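Local coordinates for AMP-dependent synthetase and ligase (Xenorhabdus doucetiae, PDB 6QSR), which forms, with a FabA/FabZ-like partner chain, the ApeI:P dehydratase heterocomplex that serves aryl polyene pigment biosynthesis by a type II polyketide synthase, at residues A[46-51]-A[80-85]; A[95-100]-A[109-114]. All coordinates share one frame; numbering follows the deposited sequence.

Both contacts belong to one hot-dog fold, in which an antiparallel sheet wraps around the central helix 41-56. Contact 1 sets that helix on strand 79-87; contact 2 pairs the next strand, 92-99, with strand 109-118. Their centres lie about 9 Å apart, and strands 79-87 and 92-99 are neighbours in the sheet, joined by probable hydrogen bonds from Leu81 N to Asp98 O (2.8 Å) and from Lys83 N to Arg96 O (2.9 Å). Tyr97 reaches from contact 2 under the helix of contact 1, its OH 3.5 Å from Trp47 CB. The partner FabA/FabZ chain approaches the helix segment 46-51, whereas it does not touch the segments of contact 2.

Contact 1 (A[46-51]-A[80-85]); sequences DWVMHY and LLLKIN
The central helix of the hot-dog fold rests here on the concave face of the sheet, where Val48 and Tyr51 meet Leu82 and Ile84 of strand 79-87. Helix segment 46-51 and strand segment 80-85 run 9.8 Å apart at closest approach, their directions 54° apart, and no hydrogen bond joins them. Val48 CG2 meets Leu82 CD1 at 3.8 Å; the Val48 chi1 of 166° puts CG1 anti to the backbone N and thereby CG2 beside that N, anti to the carbonyl carbon. The other methyl of Leu82, CD2, lies 4.2 Å from Tyr51 CD2, so that one leucine fork serves two helix residues a turn apart. Farther along the strand, Ile84 CD1 reaches Tyr51 CB at 3.8 Å and also lies near the carbonyl oxygen of Val48. At the other end, Leu80 CD1 comes up to the indole edge of Trp47, 4.3 Å from CZ3. The polar ends of the two large aromatics are held by the N-terminal region: Trp47 NE1 hydrogen-bonds to Met1 O, and Tyr51 OH to Glu5 OE2. Asp46 OD1 hydrogen-bonds to Trp77 NE1 of the FabA/FabZ chain while OD2 forms a salt bridge with Lys2. Ile18 and Leu20 of strand 15-21 touch Tyr51, and strand 92-99 packs against Val48 through Phe95.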
loop_
_atom_site.group_PDB
_atom_site.type_symbol
_atom_site.label_atom_id
_atom_site.label_comp_id
_atom_site.label_asym_id
_atom_site.label_seq_id
_atom_site.Cartn_x
_atom_site.Cartn_y
_atom_site.Cartn_z
ATOM N N ASP A 46 -6.930 -2.258 2.353
ATOM C CA ASP A 46 -7.344 -2.394 3.754
ATOM C C ASP A 46 -8.876 -2.461 3.890
ATOM O O ASP A 46 -9.392 -3.346 4.558
ATOM C CB ASP A 46 -6.743 -1.262 4.606
ATOM C CG ASP A 46 -6.846 -1.525 6.102
ATOM O OD1 ASP A 46 -6.168 -2.442 6.606
ATOM O OD2 ASP A 46 -7.587 -0.799 6.786
ATOM N N TRP A 47 -9.597 -1.564 3.211
ATOM C CA TRP A 47 -11.060 -1.525 3.290
ATOM C C TRP A 47 -11.723 -2.698 2.561
ATOM O O TRP A 47 -12.694 -3.262 3.054
ATOM C CB TRP A 47 -11.605 -0.191 2.757
ATOM C CG TRP A 47 -11.006 1.010 3.423
ATOM C CD1 TRP A 47 -10.474 1.082 4.683
ATOM C CD2 TRP A 47 -10.888 2.322 2.863
ATOM N NE1 TRP A 47 -10.010 2.356 4.931
ATOM C CE2 TRP A 47 -10.260 3.139 3.834
ATOM C CE3 TRP A 47 -11.244 2.886 1.631
ATOM C CZ2 TRP A 47 -9.984 4.498 3.610
ATOM C CZ3 TRP A 47 -10.961 4.242 1.407
ATOM C CH2 TRP A 47 -10.335 5.023 2.392
ATOM N N VAL A 48 -11.188 -3.077 1.409
ATOM C CA VAL A 48 -11.615 -4.305 0.732
ATOM C C VAL A 48 -11.571 -5.486 1.704
ATOM O O VAL A 48 -12.549 -6.223 1.838
ATOM C CB VAL A 48 -10.798 -4.578 -0.552
ATOM C CG1 VAL A 48 -11.012 -6.000 -1.061
ATOM C CG2 VAL A 48 -11.195 -3.584 -1.634
ATOM N N MET A 49 -10.468 -5.629 2.420
ATOM C CA MET A 49 -10.347 -6.705 3.411
ATOM C C MET A 49 -11.328 -6.583 4.587
ATOM O O MET A 49 -11.805 -7.602 5.077
ATOM C CB MET A 49 -8.911 -6.804 3.916
ATOM C CG MET A 49 -7.916 -7.191 2.830
ATOM S SD MET A 49 -8.167 -8.824 2.106
ATOM C CE MET A 49 -8.419 -9.809 3.586
ATOM N N HIS A 50 -11.627 -5.357 5.029
ATOM C CA HIS A 50 -12.592 -5.131 6.119
ATOM C C HIS A 50 -14.003 -5.568 5.733
ATOM O O HIS A 50 -14.658 -6.284 6.483
ATOM C CB HIS A 50 -12.626 -3.658 6.557
ATOM C CG HIS A 50 -13.768 -3.329 7.474
ATOM N ND1 HIS A 50 -13.821 -3.763 8.781
ATOM C CD2 HIS A 50 -14.914 -2.639 7.261
ATOM C CE1 HIS A 50 -14.943 -3.338 9.339
ATOM N NE2 HIS A 50 -15.623 -2.653 8.438
ATOM N N TYR A 51 -14.465 -5.116 4.571
ATOM C CA TYR A 51 -15.788 -5.492 4.083
ATOM C C TYR A 51 -15.855 -6.967 3.686
ATOM O O TYR A 51 -16.882 -7.627 3.908
ATOM C CB TYR A 51 -16.227 -4.574 2.939
ATOM C CG TYR A 51 -16.564 -3.180 3.419
ATOM C CD1 TYR A 51 -17.700 -2.951 4.197
ATOM C CD2 TYR A 51 -15.750 -2.088 3.104
ATOM C CE1 TYR A 51 -18.018 -1.677 4.650
ATOM C CE2 TYR A 51 -16.060 -0.810 3.552
ATOM C CZ TYR A 51 -17.193 -0.610 4.325
ATOM O OH TYR A 51 -17.510 0.651 4.769
ATOM N N LEU A 80 -16.433 7.430 -3.441
ATOM C CA LEU A 80 -16.051 6.193 -4.099
ATOM C C LEU A 80 -17.214 5.219 -4.082
ATOM O O LEU A 80 -17.990 5.188 -3.120
ATOM C CB LEU A 80 -14.869 5.548 -3.360
ATOM C CG LEU A 80 -13.666 6.427 -3.012
ATOM C CD1 LEU A 80 -12.580 5.602 -2.337
ATOM C CD2 LEU A 80 -13.120 7.111 -4.256
ATOM N N LEU A 81 -17.325 4.422 -5.142
ATOM C CA LEU A 81 -18.198 3.262 -5.158
ATOM C C LEU A 81 -17.296 2.033 -5.206
ATOM O O LEU A 81 -16.553 1.845 -6.170
ATOM C CB LEU A 81 -19.135 3.293 -6.371
ATOM C CG LEU A 81 -20.082 4.497 -6.465
ATOM C CD1 LEU A 81 -20.894 4.447 -7.755
ATOM C CD2 LEU A 81 -21.003 4.554 -5.255
ATOM N N LEU A 82 -17.353 1.228 -4.150
ATOM C CA LEU A 82 -16.540 0.012 -4.016
ATOM C C LEU A 82 -17.397 -1.214 -4.279
ATOM O O LEU A 82 -18.357 -1.443 -3.560
ATOM C CB LEU A 82 -15.954 -0.069 -2.606
ATOM C CG LEU A 82 -15.202 -1.344 -2.213
ATOM C CD1 LEU A 82 -14.116 -1.681 -3.223
ATOM C CD2 LEU A 82 -14.631 -1.182 -0.815
ATOM N N LYS A 83 -17.013 -2.005 -5.278
ATOM C CA LYS A 83 -17.713 -3.219 -5.673
ATOM C C LYS A 83 -16.778 -4.375 -5.347
ATOM O O LYS A 83 -15.626 -4.348 -5.765
ATOM C CB LYS A 83 -17.999 -3.151 -7.176
ATOM C CG LYS A 83 -18.494 -4.427 -7.854
ATOM C CD LYS A 83 -17.853 -4.552 -9.235
ATOM C CE LYS A 83 -18.479 -5.639 -10.091
ATOM N NZ LYS A 83 -18.299 -5.309 -11.536
ATOM N N ILE A 84 -17.265 -5.356 -4.579
ATOM C CA ILE A 84 -16.476 -6.535 -4.182
ATOM C C ILE A 84 -17.266 -7.803 -4.490
ATOM O O ILE A 84 -18.463 -7.877 -4.193
ATOM C CB ILE A 84 -16.134 -6.546 -2.669
ATOM C CG1 ILE A 84 -15.409 -5.268 -2.236
ATOM C CG2 ILE A 84 -15.240 -7.737 -2.340
ATOM C CD1 ILE A 84 -15.447 -5.029 -0.741
ATOM N N ASN A 85 -16.582 -8.796 -5.055
ATOM C CA ASN A 85 -17.160 -10.104 -5.332
ATOM C C ASN A 85 -16.263 -11.162 -4.695
ATOM O O ASN A 85 -15.041 -11.135 -4.882
ATOM C CB ASN A 85 -17.258 -10.310 -6.841
ATOM C CG ASN A 85 -17.901 -11.633 -7.218
ATOM O OD1 ASN A 85 -17.271 -12.696 -7.153
ATOM N ND2 ASN A 85 -19.157 -11.571 -7.634
#

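Contact 2 (A[95-100]-A[109-114]); sequences FRYDLD and TASQGK
Phe95 takes the chi1 position between its backbone N and carbonyl carbon (71°), which lays its ring over the neighbouring strand at Gly113. Gly113 CA stands 4.0 Å from the ring centroid in a CH-pi contact, and Gly113 N lies above the ring centre. With no side chain on the glycine, the phenyl face can settle directly on the backbone. Arg96, extended from CG to NE with CG anti to the backbone N (175°), crosses Thr109 at about a right angle. Its NH2 donates to Thr109 OG1 at 2.9 Å, in the guanidinium plane, and the hydroxyl donates a hydrogen bond to Asp98 OD1 at 3.0 Å, on the syn side but tilted out of the carboxylate plane. Arg96 NE and Asp98 OD1 form a salt bridge (2.8 Å) within the strand, while OD2 lies over the guanidinium face; arginine, aspartate and threonine thus fix one another on the face opposite Phe95 and Tyr97. The strands are antiparallel, with Phe95 and Gly113 a hydrogen-bonded pair. Tyr97 N donates to Ser111 O; between Tyr97 and Asp98 the register shifts by one, Ala110 and Ser111 both facing Tyr97 in a classic beta bulge: Tyr97 O accepts from Ala110 N at 2.8 Å and weakly from Ser111 N at 3.3 Å. On the face of Phe95 and Tyr97, Ser111 OG approaches Tyr97 CD1 at 3.2 Å; Ser111 OG hydrogen-bonds to Gln44 OE1 and Tyr97 OH to Gln44 O of helix 41-56. Val48 of that helix also touches Tyr97, and the hairpin is flanked by strands 79-87 and 61-70.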
loop_
_atom_site.group_PDB
_atom_site.type_symbol
_atom_site.label_atom_id
_atom_site.label_comp_id
_atom_site.label_asym_id
_atom_site.label_seq_id
_atom_site.Cartn_x
_atom_site.Cartn_y
_atom_site.Cartn_z
ATOM N N PHE A 95 -12.245 -6.849 -6.691
ATOM C CA PHE A 95 -12.749 -5.523 -6.311
ATOM C C PHE A 95 -12.479 -4.463 -7.361
ATOM O O PHE A 95 -11.574 -4.586 -8.185
ATOM C CB PHE A 95 -12.181 -5.049 -4.959
ATOM C CG PHE A 95 -10.724 -4.676 -4.998
ATOM C CD1 PHE A 95 -9.741 -5.640 -4.794
ATOM C CD2 PHE A 95 -10.326 -3.366 -5.234
ATOM C CE1 PHE A 95 -8.394 -5.306 -4.828
ATOM C CE2 PHE A 95 -8.971 -3.029 -5.272
ATOM C CZ PHE A 95 -8.008 -3.999 -5.069
ATOM N N ARG A 96 -13.258 -3.395 -7.275
ATOM C CA ARG A 96 -13.110 -2.271 -8.166
ATOM C C ARG A 96 -13.583 -1.049 -7.389
ATOM O O ARG A 96 -14.603 -1.117 -6.705
ATOM C CB ARG A 96 -13.933 -2.524 -9.435
ATOM C CG ARG A 96 -13.988 -1.385 -10.436
ATOM C CD ARG A 96 -14.893 -1.742 -11.609
ATOM N NE ARG A 96 -14.998 -0.633 -12.561
ATOM C CZ ARG A 96 -15.918 -0.516 -13.524
ATOM N NH1 ARG A 96 -16.862 -1.444 -13.703
ATOM N NH2 ARG A 96 -15.896 0.549 -14.323
ATOM N N TYR A 97 -12.796 0.022 -7.423
ATOM C CA TYR A 97 -13.212 1.317 -6.891
ATOM C C TYR A 97 -13.503 2.218 -8.073
ATOM O O TYR A 97 -12.639 2.405 -8.926
ATOM C CB TYR A 97 -12.100 1.958 -6.060
ATOM C CG TYR A 97 -11.919 1.434 -4.651
ATOM C CD1 TYR A 97 -11.058 0.358 -4.378
ATOM C CD2 TYR A 97 -12.561 2.051 -3.576
ATOM C CE1 TYR A 97 -10.866 -0.095 -3.079
ATOM C CE2 TYR A 97 -12.379 1.603 -2.273
ATOM C CZ TYR A 97 -11.531 0.537 -2.026
ATOM O OH TYR A 97 -11.369 0.116 -0.728
ATOM N N ASP A 98 -14.706 2.787 -8.114
ATOM C CA ASP A 98 -15.077 3.742 -9.150
ATOM C C ASP A 98 -15.300 5.092 -8.498
ATOM O O ASP A 98 -15.840 5.173 -7.392
ATOM C CB ASP A 98 -16.360 3.314 -9.875
ATOM C CG ASP A 98 -16.164 2.105 -10.783
ATOM O OD1 ASP A 98 -15.043 1.863 -11.280
ATOM O OD2 ASP A 98 -17.162 1.392 -11.020
ATOM N N LEU A 99 -14.860 6.148 -9.176
ATOM C CA LEU A 99 -15.213 7.509 -8.776
ATOM C C LEU A 99 -16.705 7.705 -9.028
ATOM O O LEU A 99 -17.206 7.360 -10.104
ATOM C CB LEU A 99 -14.379 8.554 -9.527
ATOM C CG LEU A 99 -13.129 9.050 -8.794
ATOM C CD1 LEU A 99 -12.233 9.819 -9.752
ATOM C CD2 LEU A 99 -13.501 9.934 -7.608
ATOM N N ASP A 100 -17.406 8.229 -8.025
ATOM C CA ASP A 100 -18.865 8.337 -8.056
ATOM C C ASP A 100 -19.299 9.469 -8.985
ATOM O O ASP A 100 -19.066 10.642 -8.696
ATOM C CB ASP A 100 -19.404 8.546 -6.632
ATOM C CG ASP A 100 -20.930 8.579 -6.565
ATOM O OD1 ASP A 100 -21.522 7.631 -6.007
ATOM O OD2 ASP A 100 -21.539 9.556 -7.054
ATOM N N THR A 109 -12.929 4.478 -13.247
ATOM C CA THR A 109 -12.335 3.430 -12.395
ATOM C C THR A 109 -11.029 3.949 -11.802
ATOM O O THR A 109 -10.148 4.400 -12.530
ATOM C CB THR A 109 -12.065 2.113 -13.148
ATOM O OG1 THR A 109 -13.284 1.619 -13.704
ATOM C CG2 THR A 109 -11.496 1.041 -12.201
ATOM N N ALA A 110 -10.934 3.908 -10.478
ATOM C CA ALA A 110 -9.766 4.380 -9.762
ATOM C C ALA A 110 -8.810 3.221 -9.541
ATOM O O ALA A 110 -7.605 3.355 -9.747
ATOM C CB ALA A 110 -10.170 5.003 -8.437
ATOM N N SER A 111 -9.341 2.081 -9.116
ATOM C CA SER A 111 -8.499 0.905 -8.908
ATOM C C SER A 111 -9.274 -0.393 -9.056
ATOM O O SER A 111 -10.497 -0.418 -8.996
ATOM C CB SER A 111 -7.828 0.976 -7.536
ATOM O OG SER A 111 -8.780 0.865 -6.500
ATOM N N GLN A 112 -8.544 -1.480 -9.252
ATOM C CA GLN A 112 -9.160 -2.786 -9.400
ATOM C C GLN A 112 -8.147 -3.852 -9.052
ATOM O O GLN A 112 -6.947 -3.668 -9.272
ATOM C CB GLN A 112 -9.686 -2.977 -10.828
ATOM C CG GLN A 112 -8.632 -2.791 -11.911
ATOM C CD GLN A 112 -9.204 -2.597 -13.308
ATOM O OE1 GLN A 112 -10.391 -2.320 -13.487
ATOM N NE2 GLN A 112 -8.347 -2.730 -14.308
ATOM N N GLY A 113 -8.608 -4.954 -8.479
ATOM C CA GLY A 113 -7.678 -6.036 -8.175
ATOM C C GLY A 113 -8.270 -7.372 -7.826
ATOM O O GLY A 113 -9.493 -7.523 -7.745
ATOM N N LYS A 114 -7.364 -8.333 -7.631
ATOM C CA LYS A 114 -7.686 -9.728 -7.322
ATOM C C LYS A 114 -6.846 -10.185 -6.134
ATOM O O LYS A 114 -5.607 -10.169 -6.204
ATOM C CB LYS A 114 -7.367 -10.624 -8.520
ATOM C CG LYS A 114 -8.178 -10.327 -9.771
ATOM C CD LYS A 114 -7.565 -10.958 -11.009
ATOM C CE LYS A 114 -7.661 -12.473 -10.988
ATOM N NZ LYS A 114 -7.147 -13.050 -12.263
#